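Local structure of tartronate semialdehyde reductase (Salmonella typhimurium, 1VPD) at residues Met6-Ile11 / Tyr29-Ser34; Pro19-Leu24 / Ala42-Ala47; Ile65-Pro70 / Leu95-Ser100; Leu137-Gly142 / Ala157-Val162. The protein probably reduces tartronate semialdehyde (2-hydroxy-3-oxopropanoate) to D-glycerate with NADH or NADPH, the last step in breaking down galactarate. All blocks are in the same frame, centred on the assembly; numbering follows the deposited sequence. Where two conformers were deposited one is given.

Interaction 1: residues Met6-Ile11 / Tyr29-Ser34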
loop_
_atom_site.group_PDB
_atom_site.type_symbol
_atom_site.label_atom_id
_atom_site.label_comp_id
_atom_site.label_asym_id
_atom_site.label_seq_id
_atom_site.Cartn_x
_atom_site.Cartn_y
_atom_site.Cartn_z
HETATM N N MSE A 6 25.184 -4.485 -6.548
HETATM C CA MSE A 6 23.907 -4.188 -5.835
HETATM C C MSE A 6 23.343 -5.474 -5.225
HETATM O O MSE A 6 22.840 -6.324 -5.951
HETATM C CB MSE A 6 22.870 -3.569 -6.807
HETATM C CG MSE A 6 22.471 -2.112 -6.517
HETATM SE SE MSE A 6 20.754 -1.598 -7.342
HETATM C CE MSE A 6 21.310 0.060 -8.257
ATOM N N LYS A 7 23.484 -5.656 -3.910
ATOM C CA LYS A 7 22.586 -6.564 -3.182
ATOM C C LYS A 7 21.514 -5.592 -2.655
ATOM O O LYS A 7 21.828 -4.505 -2.176
ATOM C CB LYS A 7 23.246 -7.357 -2.047
ATOM C CG LYS A 7 23.657 -8.784 -2.446
ATOM C CD LYS A 7 24.292 -9.579 -1.309
ATOM C CE LYS A 7 25.020 -10.833 -1.853
ATOM N NZ LYS A 7 25.211 -11.904 -0.829
ATOM N N VAL A 8 20.255 -5.983 -2.808
ATOM C CA VAL A 8 19.108 -5.157 -2.434
ATOM C C VAL A 8 18.438 -5.789 -1.215
ATOM O O VAL A 8 18.081 -6.962 -1.243
ATOM C CB VAL A 8 18.090 -5.111 -3.584
ATOM C CG1 VAL A 8 16.823 -4.374 -3.154
ATOM C CG2 VAL A 8 18.682 -4.470 -4.811
ATOM N N GLY A 9 18.267 -5.011 -0.146
ATOM C CA GLY A 9 17.590 -5.474 1.044
ATOM C C GLY A 9 16.100 -5.363 0.797
ATOM O O GLY A 9 15.683 -4.450 0.098
ATOM N N PHE A 10 15.316 -6.281 1.353
ATOM C CA PHE A 10 13.853 -6.187 1.240
ATOM C C PHE A 10 13.239 -6.692 2.526
ATOM O O PHE A 10 13.344 -7.883 2.844
ATOM C CB PHE A 10 13.361 -6.982 0.029
ATOM C CG PHE A 10 12.033 -6.516 -0.513
ATOM C CD1 PHE A 10 11.954 -5.995 -1.790
ATOM C CD2 PHE A 10 10.877 -6.599 0.249
ATOM C CE1 PHE A 10 10.740 -5.576 -2.316
ATOM C CE2 PHE A 10 9.651 -6.153 -0.279
ATOM C CZ PHE A 10 9.600 -5.665 -1.565
ATOM N N ILE A 11 12.607 -5.797 3.293
ATOM C CA ILE A 11 12.072 -6.142 4.594
ATOM C C ILE A 11 10.569 -5.874 4.556
ATOM O O ILE A 11 10.154 -4.726 4.390
ATOM C CB ILE A 11 12.738 -5.322 5.705
ATOM C CG1 ILE A 11 14.256 -5.558 5.717
ATOM C CG2 ILE A 11 12.160 -5.695 7.045
ATOM C CD1 ILE A 11 15.005 -4.684 6.682
ATOM N N TYR A 29 17.735 -9.047 -9.859
ATOM C CA TYR A 29 18.341 -8.464 -8.663
ATOM C C TYR A 29 18.639 -9.534 -7.629
ATOM O O TYR A 29 17.907 -10.516 -7.505
ATOM C CB TYR A 29 17.434 -7.367 -8.067
ATOM C CG TYR A 29 17.319 -6.159 -8.963
ATOM C CD1 TYR A 29 18.278 -5.168 -8.934
ATOM C CD2 TYR A 29 16.264 -6.021 -9.862
ATOM C CE1 TYR A 29 18.211 -4.071 -9.769
ATOM C CE2 TYR A 29 16.181 -4.912 -10.703
ATOM C CZ TYR A 29 17.159 -3.941 -10.647
ATOM O OH TYR A 29 17.116 -2.825 -11.454
ATOM N N SER A 30 19.729 -9.350 -6.889
ATOM C CA SER A 30 20.052 -10.220 -5.766
ATOM C C SER A 30 19.501 -9.593 -4.494
ATOM O O SER A 30 19.809 -8.440 -4.195
ATOM C CB SER A 30 21.568 -10.391 -5.638
ATOM O OG SER A 30 22.079 -10.939 -6.841
ATOM N N LEU A 31 18.686 -10.341 -3.764
ATOM C CA LEU A 31 18.007 -9.824 -2.580
ATOM C C LEU A 31 18.486 -10.478 -1.309
ATOM O O LEU A 31 18.848 -11.656 -1.297
ATOM C CB LEU A 31 16.487 -10.028 -2.666
ATOM C CG LEU A 31 15.698 -9.424 -3.820
ATOM C CD1 LEU A 31 14.213 -9.420 -3.458
ATOM C CD2 LEU A 31 16.128 -8.054 -4.185
ATOM N N VAL A 32 18.490 -9.697 -0.239
ATOM C CA VAL A 32 18.581 -10.206 1.111
ATOM C C VAL A 32 17.311 -9.738 1.836
ATOM O O VAL A 32 17.108 -8.535 2.024
ATOM C CB VAL A 32 19.841 -9.714 1.858
ATOM C CG1 VAL A 32 20.001 -10.466 3.156
ATOM C CG2 VAL A 32 21.088 -9.877 0.994
ATOM N N VAL A 33 16.491 -10.695 2.251
ATOM C CA VAL A 33 15.132 -10.425 2.713
ATOM C C VAL A 33 14.883 -10.781 4.162
ATOM O O VAL A 33 15.576 -11.612 4.765
ATOM C CB VAL A 33 14.082 -11.119 1.798
ATOM C CG1 VAL A 33 14.344 -10.815 0.366
ATOM C CG2 VAL A 33 14.004 -12.636 2.024
ATOM N N SER A 34 13.894 -10.107 4.752
ATOM C CA SER A 34 13.400 -10.457 6.066
ATOM C C SER A 34 11.914 -10.124 6.185
ATOM O O SER A 34 11.389 -9.306 5.433
ATOM C CB SER A 34 14.174 -9.749 7.159
ATOM O OG SER A 34 13.710 -10.169 8.429
#
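V8 and F10 pair with S30, V32 and S34 through four backbone hydrogen bonds of a parallel β-bridge pattern. V8 N donates to S30 O at 2.9 Å, and V8 O accepts V32 N at 2.9 Å. F10 repeats this two residues on: F10 N meets V32 O and F10 O meets S34 N, each at 3.0 Å. Weaker CA-H···O contacts fill the intervals, among them G9 CA to V32 O at 3.2 Å.

The pairing closes a β-α-β unit in which helix 17-26 links strands 7-11 and 30-34. This is the opening of a Rossmann-type nucleotide-binding domain, and G9, F10 and I11 belong to the predicted NAD-binding stretch.

Apolar packing differs on the two sheet faces. On the face of V8, F10, L31 and V33, V8 and L31 stand next to each other, L31 CD2 3.6 Å from V8 CB. F10 meets V33 through its CB, 4.0 Å from V33 CG1; CG stands anti to the backbone N (chi1 -156°), and the ring swings off the neighbouring strand to M20 and L24 of helix 17-26. Branched and aromatic residues suit this buried, helix-covered face. On the face of K7, V32 and I11, the extended K7 chain crosses V32 obliquely, its CD 4.0 Å from V32 CG2. That aliphatic stem shields the valine, while the ammonium group forms a salt bridge to E50, and V32 packs further against I58 of helix 55-61.

Interaction 2: residues Pro19-Leu24 / Ala42-Ala47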
loop_
_atom_site.group_PDB
_atom_site.type_symbol
_atom_site.label_atom_id
_atom_site.label_comp_id
_atom_site.label_asym_id
_atom_site.label_seq_id
_atom_site.Cartn_x
_atom_site.Cartn_y
_atom_site.Cartn_z
ATOM N N PRO A 19 5.039 -10.580 -3.442
ATOM C CA PRO A 19 5.094 -10.556 -4.912
ATOM C C PRO A 19 6.017 -9.500 -5.502
ATOM O O PRO A 19 6.597 -9.735 -6.574
ATOM C CB PRO A 19 3.632 -10.346 -5.335
ATOM C CG PRO A 19 2.952 -9.807 -4.114
ATOM C CD PRO A 19 3.664 -10.406 -2.935
HETATM N N MSE A 20 6.158 -8.355 -4.836
HETATM C CA MSE A 20 7.067 -7.330 -5.278
HETATM C C MSE A 20 8.520 -7.848 -5.263
HETATM O O MSE A 20 9.253 -7.681 -6.235
HETATM C CB MSE A 20 6.916 -6.102 -4.394
HETATM C CG MSE A 20 5.589 -5.360 -4.688
HETATM SE SE MSE A 20 5.154 -4.081 -3.262
HETATM C CE MSE A 20 6.334 -2.642 -3.774
ATOM N N SER A 21 8.901 -8.477 -4.160
ATOM C CA SER A 21 10.247 -9.043 -4.029
ATOM C C SER A 21 10.495 -10.098 -5.109
ATOM O O SER A 21 11.601 -10.159 -5.671
ATOM C CB SER A 21 10.483 -9.612 -2.623
ATOM O OG SER A 21 9.782 -10.812 -2.375
ATOM N N LYS A 22 9.477 -10.904 -5.417
ATOM C CA LYS A 22 9.611 -11.934 -6.445
ATOM C C LYS A 22 9.793 -11.322 -7.833
ATOM O O LYS A 22 10.566 -11.832 -8.643
ATOM C CB LYS A 22 8.442 -12.915 -6.399
ATOM C CG LYS A 22 8.474 -13.797 -5.181
ATOM C CD LYS A 22 7.392 -14.829 -5.264
ATOM C CE LYS A 22 7.363 -15.683 -4.041
ATOM N NZ LYS A 22 6.124 -16.493 -3.991
ATOM N N ASN A 23 9.154 -10.182 -8.105
ATOM C CA ASN A 23 9.409 -9.489 -9.348
ATOM C C ASN A 23 10.830 -8.947 -9.467
ATOM O O ASN A 23 11.387 -8.919 -10.571
ATOM C CB ASN A 23 8.357 -8.393 -9.603
ATOM C CG ASN A 23 7.039 -8.982 -10.057
ATOM O OD1 ASN A 23 7.033 -10.029 -10.731
ATOM N ND2 ASN A 23 5.908 -8.336 -9.688
ATOM N N LEU A 24 11.428 -8.530 -8.353
ATOM C CA LEU A 24 12.815 -8.074 -8.368
ATOM C C LEU A 24 13.733 -9.253 -8.678
ATOM O O LEU A 24 14.682 -9.105 -9.448
ATOM C CB LEU A 24 13.223 -7.444 -7.034
ATOM C CG LEU A 24 12.624 -6.070 -6.690
ATOM C CD1 LEU A 24 13.209 -5.561 -5.381
ATOM C CD2 LEU A 24 12.809 -5.050 -7.799
ATOM N N ALA A 42 10.905 -18.056 3.868
ATOM C CA ALA A 42 11.211 -19.329 3.195
ATOM C C ALA A 42 10.720 -19.357 1.757
ATOM O O ALA A 42 11.405 -19.830 0.861
ATOM C CB ALA A 42 10.649 -20.486 3.963
ATOM N N ASP A 43 9.531 -18.803 1.528
ATOM C CA ASP A 43 8.953 -18.733 0.193
ATOM C C ASP A 43 9.826 -17.898 -0.744
ATOM O O ASP A 43 10.068 -18.259 -1.887
ATOM C CB ASP A 43 7.554 -18.117 0.313
ATOM C CG ASP A 43 6.793 -18.119 -0.982
ATOM O OD1 ASP A 43 5.577 -18.397 -0.933
ATOM O OD2 ASP A 43 7.301 -17.843 -2.091
ATOM N N VAL A 44 10.297 -16.751 -0.264
ATOM C CA VAL A 44 11.067 -15.862 -1.091
ATOM C C VAL A 44 12.507 -16.387 -1.289
ATOM O O VAL A 44 13.069 -16.218 -2.353
ATOM C CB VAL A 44 11.004 -14.396 -0.555
ATOM C CG1 VAL A 44 11.838 -13.483 -1.388
ATOM C CG2 VAL A 44 9.539 -13.901 -0.560
ATOM N N ILE A 45 13.068 -17.053 -0.289
ATOM C CA ILE A 45 14.376 -17.704 -0.507
ATOM C C ILE A 45 14.241 -18.820 -1.533
ATOM O O ILE A 45 15.126 -19.017 -2.335
ATOM C CB ILE A 45 14.844 -18.388 0.818
ATOM C CG1 ILE A 45 15.358 -17.372 1.832
ATOM C CG2 ILE A 45 15.922 -19.476 0.554
ATOM C CD1 ILE A 45 15.592 -17.978 3.212
ATOM N N ALA A 46 13.113 -19.516 -1.539
ATOM C CA ALA A 46 12.889 -20.569 -2.537
ATOM C C ALA A 46 12.866 -19.989 -3.957
ATOM O O ALA A 46 13.225 -20.677 -4.908
ATOM C CB ALA A 46 11.621 -21.347 -2.215
ATOM N N ALA A 47 12.496 -18.710 -4.108
ATOM C CA ALA A 47 12.556 -18.023 -5.405
ATOM C C ALA A 47 13.916 -17.429 -5.735
ATOM O O ALA A 47 14.089 -16.840 -6.798
ATOM C CB ALA A 47 11.481 -16.910 -5.489
#
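S21 and V44 meet where the two helices face each other, S21 OG lying 3.5 Å from V44 CG1 and 3.6 Å from V44 CG2. Nearer the surface, K22 crosses D43 at about a right angle and forms a salt bridge, K22 NZ 2.6 Å from D43 OD2, a length doubtful in detail since D43 was modelled in two conformers. In the conformer described, the ammonium approaches OD2 on the syn side, 30° out of the carboxylate plane. K22 CG passes A47 CB at 4.3 Å, a loose contact to which alanine brings only a methyl.

K22 reaches across to helix 38-46 because its chain is extended beyond CG. S21 OG, set between its backbone N and carbonyl carbon (chi1 72°), hydrogen-bonds to K18 O, and D43 OD1 has a second salt bridge, to K18. Further out, S21 packs on L31 and V44 on V33, so helices 17-26 and 38-46 lie on one face of the Rossmann sheet, their short axes 10.2 Å apart and nearly parallel at 16°.

With its proton given to K18 O, the S21 hydroxyl can sit among methyls at little cost, and in this conformer two lysines near D43 would probably favour its charged form.

Interaction 3: residues Ile65-Pro70 / Leu95-Ser100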
loop_
_atom_site.group_PDB
_atom_site.type_symbol
_atom_site.label_atom_id
_atom_site.label_comp_id
_atom_site.label_asym_id
_atom_site.label_seq_id
_atom_site.Cartn_x
_atom_site.Cartn_y
_atom_site.Cartn_z
ATOM N N ILE A 65 17.983 -0.628 0.549
ATOM C CA ILE A 65 17.060 -1.490 1.270
ATOM C C ILE A 65 15.664 -0.963 0.994
ATOM O O ILE A 65 15.428 0.234 1.132
ATOM C CB ILE A 65 17.315 -1.442 2.789
ATOM C CG1 ILE A 65 18.731 -1.920 3.115
ATOM C CG2 ILE A 65 16.321 -2.324 3.535
ATOM C CD1 ILE A 65 19.489 -0.980 3.970
ATOM N N ILE A 66 14.775 -1.848 0.580
ATOM C CA ILE A 66 13.335 -1.547 0.493
ATOM C C ILE A 66 12.614 -2.047 1.744
ATOM O O ILE A 66 12.841 -3.169 2.187
ATOM C CB ILE A 66 12.743 -2.213 -0.773
ATOM C CG1 ILE A 66 13.298 -1.555 -2.030
ATOM C CG2 ILE A 66 11.190 -2.215 -0.759
ATOM C CD1 ILE A 66 13.152 -2.423 -3.263
ATOM N N THR A 67 11.719 -1.224 2.307
ATOM C CA THR A 67 10.803 -1.688 3.359
ATOM C C THR A 67 9.386 -1.633 2.814
ATOM O O THR A 67 9.053 -0.724 2.070
ATOM C CB THR A 67 10.895 -0.860 4.641
ATOM O OG1 THR A 67 10.926 0.551 4.340
ATOM C CG2 THR A 67 12.210 -1.141 5.379
HETATM N N MSE A 68 8.580 -2.628 3.161
HETATM C CA MSE A 68 7.161 -2.660 2.811
HETATM C C MSE A 68 6.435 -3.144 4.058
HETATM O O MSE A 68 6.250 -4.344 4.264
HETATM C CB MSE A 68 6.904 -3.550 1.589
HETATM C CG MSE A 68 5.428 -3.725 1.150
HETATM SE SE MSE A 68 4.496 -2.092 1.132
HETATM C CE MSE A 68 4.377 -1.760 -0.701
ATOM N N LEU A 69 6.034 -2.184 4.892
ATOM C CA LEU A 69 5.506 -2.443 6.221
ATOM C C LEU A 69 4.167 -1.701 6.423
ATOM O O LEU A 69 3.829 -0.823 5.629
ATOM C CB LEU A 69 6.536 -2.017 7.259
ATOM C CG LEU A 69 7.876 -2.766 7.159
ATOM C CD1 LEU A 69 8.971 -2.062 7.961
ATOM C CD2 LEU A 69 7.683 -4.206 7.623
ATOM N N PRO A 70 3.401 -2.090 7.441
ATOM C CA PRO A 70 2.025 -1.591 7.570
ATOM C C PRO A 70 1.836 -0.126 7.951
ATOM O O PRO A 70 0.816 0.445 7.546
ATOM C CB PRO A 70 1.416 -2.475 8.669
ATOM C CG PRO A 70 2.396 -3.488 9.034
ATOM C CD PRO A 70 3.704 -3.116 8.454
ATOM N N LEU A 95 17.559 4.034 1.993
ATOM C CA LEU A 95 16.304 3.359 2.323
ATOM C C LEU A 95 15.236 3.842 1.353
ATOM O O LEU A 95 15.023 5.054 1.232
ATOM C CB LEU A 95 15.856 3.669 3.744
ATOM C CG LEU A 95 14.423 3.247 4.134
ATOM C CD1 LEU A 95 14.255 1.746 4.082
ATOM C CD2 LEU A 95 14.099 3.765 5.527
ATOM N N ILE A 96 14.595 2.902 0.677
ATOM C CA ILE A 96 13.400 3.163 -0.116
ATOM C C ILE A 96 12.246 2.576 0.671
ATOM O O ILE A 96 11.994 1.359 0.653
ATOM C CB ILE A 96 13.491 2.567 -1.537
ATOM C CG1 ILE A 96 14.721 3.092 -2.279
ATOM C CG2 ILE A 96 12.244 2.911 -2.375
ATOM C CD1 ILE A 96 14.882 2.491 -3.640
ATOM N N ASP A 97 11.553 3.421 1.415
ATOM C CA ASP A 97 10.392 2.934 2.158
ATOM C C ASP A 97 9.182 3.002 1.248
ATOM O O ASP A 97 8.783 4.086 0.816
ATOM C CB ASP A 97 10.161 3.750 3.434
ATOM C CG ASP A 97 8.995 3.236 4.254
ATOM O OD1 ASP A 97 8.649 2.014 4.143
ATOM O OD2 ASP A 97 8.377 4.002 5.031
HETATM N N MSE A 98 8.609 1.841 0.955
HETATM C CA MSE A 98 7.452 1.719 0.083
HETATM C C MSE A 98 6.153 1.512 0.868
HETATM O O MSE A 98 5.091 1.286 0.281
HETATM C CB MSE A 98 7.692 0.598 -0.929
HETATM C CG MSE A 98 8.970 0.874 -1.772
HETATM SE SE MSE A 98 9.316 -0.323 -3.245
HETATM C CE MSE A 98 8.242 0.557 -4.605
ATOM N N SER A 99 6.244 1.642 2.186
ATOM C CA SER A 99 5.091 1.599 3.086
ATOM C C SER A 99 4.228 2.838 2.908
ATOM O O SER A 99 4.711 3.919 2.554
ATOM C CB SER A 99 5.564 1.557 4.541
ATOM O OG SER A 99 6.588 0.588 4.749
ATOM N N SER A 100 2.947 2.693 3.204
ATOM C CA SER A 100 2.054 3.830 3.309
ATOM C C SER A 100 2.059 4.324 4.746
ATOM O O SER A 100 1.533 3.638 5.643
ATOM C CB SER A 100 0.643 3.415 2.919
ATOM O OG SER A 100 0.602 2.935 1.597
HETATM O O HOH W 1 1.730 0.089 3.961
#
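I66 and M98 meet at the apolar centre, where I66 CG2 lies 3.6 Å from the selenium SE of selenomethionine M98. I66 also flanks I96, its CG1 4.2 Å from I96 CB. M20 and L24 of helix 17-26 cover this face; long, flexible M98 and branched I66 fill the space between sheet and helix. Beneath the side chains, parallel strand bonds run from I96 N to I65 O, T67 N to I96 O and M98 N to T67 O.

The other face carries apolar I65 and L95 first and becomes polar only toward the strand ends, at T67 and D97. A chi1 of 45° tucks T67 OG1 back over its own main chain and brings it 2.7 Å from D97 OD1; it donates from above the carboxylate plane, 45° out. Two more donors grip the same oxygen: S99 OG, 2.6 Å from D97 OD1 at its syn lone pair, and S99 N, 3.1 Å from D97 OD1, which makes an Asx turn. Three donors on one buried oxygen fix the carboxylate and would favour its ionised state. S99 OG in turn accepts L69 N at 2.8 Å, so the serine joins both loops just beyond the strand ends. Farther along the loops, a water donates to L69 O at 2.8 Å and accepts from S100 N.

Beyond it, K243, a predicted NAD-binding residue, hydrogen-bonds to S100 O. Such loops at the carboxy-terminal ends of parallel strands are where a Rossmann fold forms its cofactor cleft; here S100, itself a predicted NAD-binding residue, lies about 3 Å, side chain to side chain, from K175, the predicted active-site lysine.

Interaction 4: residues Leu137-Gly142 / Ala157-Val162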
loop_
_atom_site.group_PDB
_atom_site.type_symbol
_atom_site.label_atom_id
_atom_site.label_comp_id
_atom_site.label_asym_id
_atom_site.label_seq_id
_atom_site.Cartn_x
_atom_site.Cartn_y
_atom_site.Cartn_z
ATOM N N LEU A 137 2.070 -2.072 -10.705
ATOM C CA LEU A 137 1.854 -1.026 -9.692
ATOM C C LEU A 137 2.267 0.352 -10.176
ATOM O O LEU A 137 3.229 0.482 -10.928
ATOM C CB LEU A 137 2.690 -1.314 -8.444
ATOM C CG LEU A 137 2.377 -2.566 -7.654
ATOM C CD1 LEU A 137 3.457 -2.817 -6.607
ATOM C CD2 LEU A 137 1.029 -2.448 -6.988
ATOM N N SER A 138 1.565 1.386 -9.714
ATOM C CA SER A 138 2.058 2.748 -9.780
ATOM C C SER A 138 2.813 3.044 -8.479
ATOM O O SER A 138 2.347 2.702 -7.378
ATOM C CB SER A 138 0.922 3.749 -9.966
ATOM O OG SER A 138 0.475 3.778 -11.306
ATOM N N VAL A 139 3.957 3.691 -8.613
ATOM C CA VAL A 139 4.809 4.087 -7.510
ATOM C C VAL A 139 4.904 5.602 -7.532
ATOM O O VAL A 139 5.090 6.219 -8.587
ATOM C CB VAL A 139 6.222 3.431 -7.658
ATOM C CG1 VAL A 139 7.097 3.762 -6.487
ATOM C CG2 VAL A 139 6.085 1.934 -7.806
HETATM N N MSE A 140 4.771 6.206 -6.358
HETATM C CA MSE A 140 4.740 7.655 -6.205
HETATM C C MSE A 140 5.771 8.023 -5.149
HETATM O O MSE A 140 5.700 7.545 -4.037
HETATM C CB MSE A 140 3.319 8.117 -5.832
HETATM C CG MSE A 140 2.753 7.479 -4.559
HETATM SE SE MSE A 140 0.825 7.087 -4.679
HETATM C CE MSE A 140 0.866 5.762 -6.081
ATOM N N VAL A 141 6.729 8.884 -5.502
ATOM C CA VAL A 141 7.973 8.995 -4.743
ATOM C C VAL A 141 8.298 10.412 -4.311
ATOM O O VAL A 141 8.198 11.347 -5.109
ATOM C CB VAL A 141 9.166 8.477 -5.602
ATOM C CG1 VAL A 141 10.413 8.378 -4.746
ATOM C CG2 VAL A 141 8.812 7.144 -6.263
ATOM N N GLY A 142 8.705 10.576 -3.056
ATOM C CA GLY A 142 9.315 11.804 -2.608
ATOM C C GLY A 142 10.773 11.582 -2.240
ATOM O O GLY A 142 11.187 10.464 -1.901
ATOM N N ALA A 157 11.209 -2.101 -11.854
ATOM C CA ALA A 157 11.111 -3.551 -11.975
ATOM C C ALA A 157 9.886 -4.166 -11.296
ATOM O O ALA A 157 9.515 -5.310 -11.597
ATOM C CB ALA A 157 12.394 -4.215 -11.454
HETATM N N MSE A 158 9.243 -3.409 -10.397
HETATM C CA MSE A 158 8.032 -3.854 -9.698
HETATM C C MSE A 158 6.753 -3.189 -10.218
HETATM O O MSE A 158 5.655 -3.490 -9.719
HETATM C CB MSE A 158 8.158 -3.537 -8.206
HETATM C CG MSE A 158 9.217 -4.367 -7.487
HETATM SE SE MSE A 158 9.658 -3.682 -5.727
HETATM C CE MSE A 158 10.481 -2.032 -6.271
ATOM N N ALA A 159 6.891 -2.321 -11.214
ATOM C CA ALA A 159 5.881 -1.306 -11.505
ATOM C C ALA A 159 5.584 -1.098 -12.985
ATOM O O ALA A 159 6.430 -1.349 -13.863
ATOM C CB ALA A 159 6.354 0.017 -10.915
ATOM N N GLY A 160 4.385 -0.578 -13.246
ATOM C CA GLY A 160 4.043 -0.004 -14.538
ATOM C C GLY A 160 4.401 1.460 -14.671
ATOM O O GLY A 160 4.496 1.984 -15.786
ATOM N N SER A 161 4.581 2.153 -13.550
ATOM C CA SER A 161 4.841 3.583 -13.539
ATOM C C SER A 161 5.571 3.964 -12.249
ATOM O O SER A 161 5.209 3.492 -11.186
ATOM C CB SER A 161 3.516 4.370 -13.598
ATOM O OG SER A 161 3.752 5.756 -13.487
ATOM N N VAL A 162 6.603 4.798 -12.360
ATOM C CA VAL A 162 7.322 5.345 -11.214
ATOM C C VAL A 162 7.498 6.841 -11.421
ATOM O O VAL A 162 8.161 7.273 -12.371
ATOM C CB VAL A 162 8.689 4.664 -11.001
ATOM C CG1 VAL A 162 9.396 5.239 -9.790
ATOM C CG2 VAL A 162 8.527 3.159 -10.853
HETATM O O HOH W 2 0.395 6.011 -12.887
HETATM O O HOH W 3 3.367 6.192 -10.788
#
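The flat groups joining L137 and S138 to G160 and S161 are backbone peptides. At the carbonyl of L137, G160 N donates to L137 O at 2.8 Å from 26° out of the carbonyl plane, along a bent path (138° at the hydrogen). S161 N adds a weak bond to the same L137 O at 3.4 Å, and A159 CB presses on it at 3.2 Å. The carbonyl of S161 receives V139 N at 2.9 Å, while S138 CA makes a CA-H···O contact with S161 O.

The two faces of the sheet differ in character. On one, S138 and S161 turn their hydroxyls to water: one water donates to V139 O and is 2.8 Å from S161 OG, and a second hydrogen-bonds to S138 OG and, weakly, to S161 OG. On the other, V139 CG2 meets A159 CB at 3.7 Å, V139 CB meets V162 CG2 at 3.9 Å, and V141 CG2 is 4.1 Å from V162 CG1. The methyls of V162 anti to the backbone N and to the carbonyl carbon thus reach different valines. F148 of helix 145-156 covers V141 and V162, and this helix links the parallel strands in a β-α-β unit.

The chain changes direction at G160, and regular parallel pairing begins after it. Waters bridge the serine hydroxyls and V139 O on one face, while β-branched valines pack under helix 145-156 on the other, so the polar and apolar demands of the strand pair fall on separate faces.

All four contacts lie in the NAD-binding domain, in chain order except that interactions 1 and 2 interleave. Interactions 1, 3 and 4 pair strands of one sheet, where strands 7-11 and 64-67 are neighbours, joining interactions 1 and 3 with centres 12 Å apart. Interaction 4 lies further along the sheet, its centre 18 Å from that of interaction 1, beyond strand 119-126. Interaction 2 lies on the helix layer: helix 17-26 connects the strands of interaction 1, and its M20 and L24 touch interactions 3 and 4. M98 and M158 pack together between interactions 3 and 4. Helix 17-26, which carries part of the predicted NAD-binding segment, thus packs against residues of all three strand pairs.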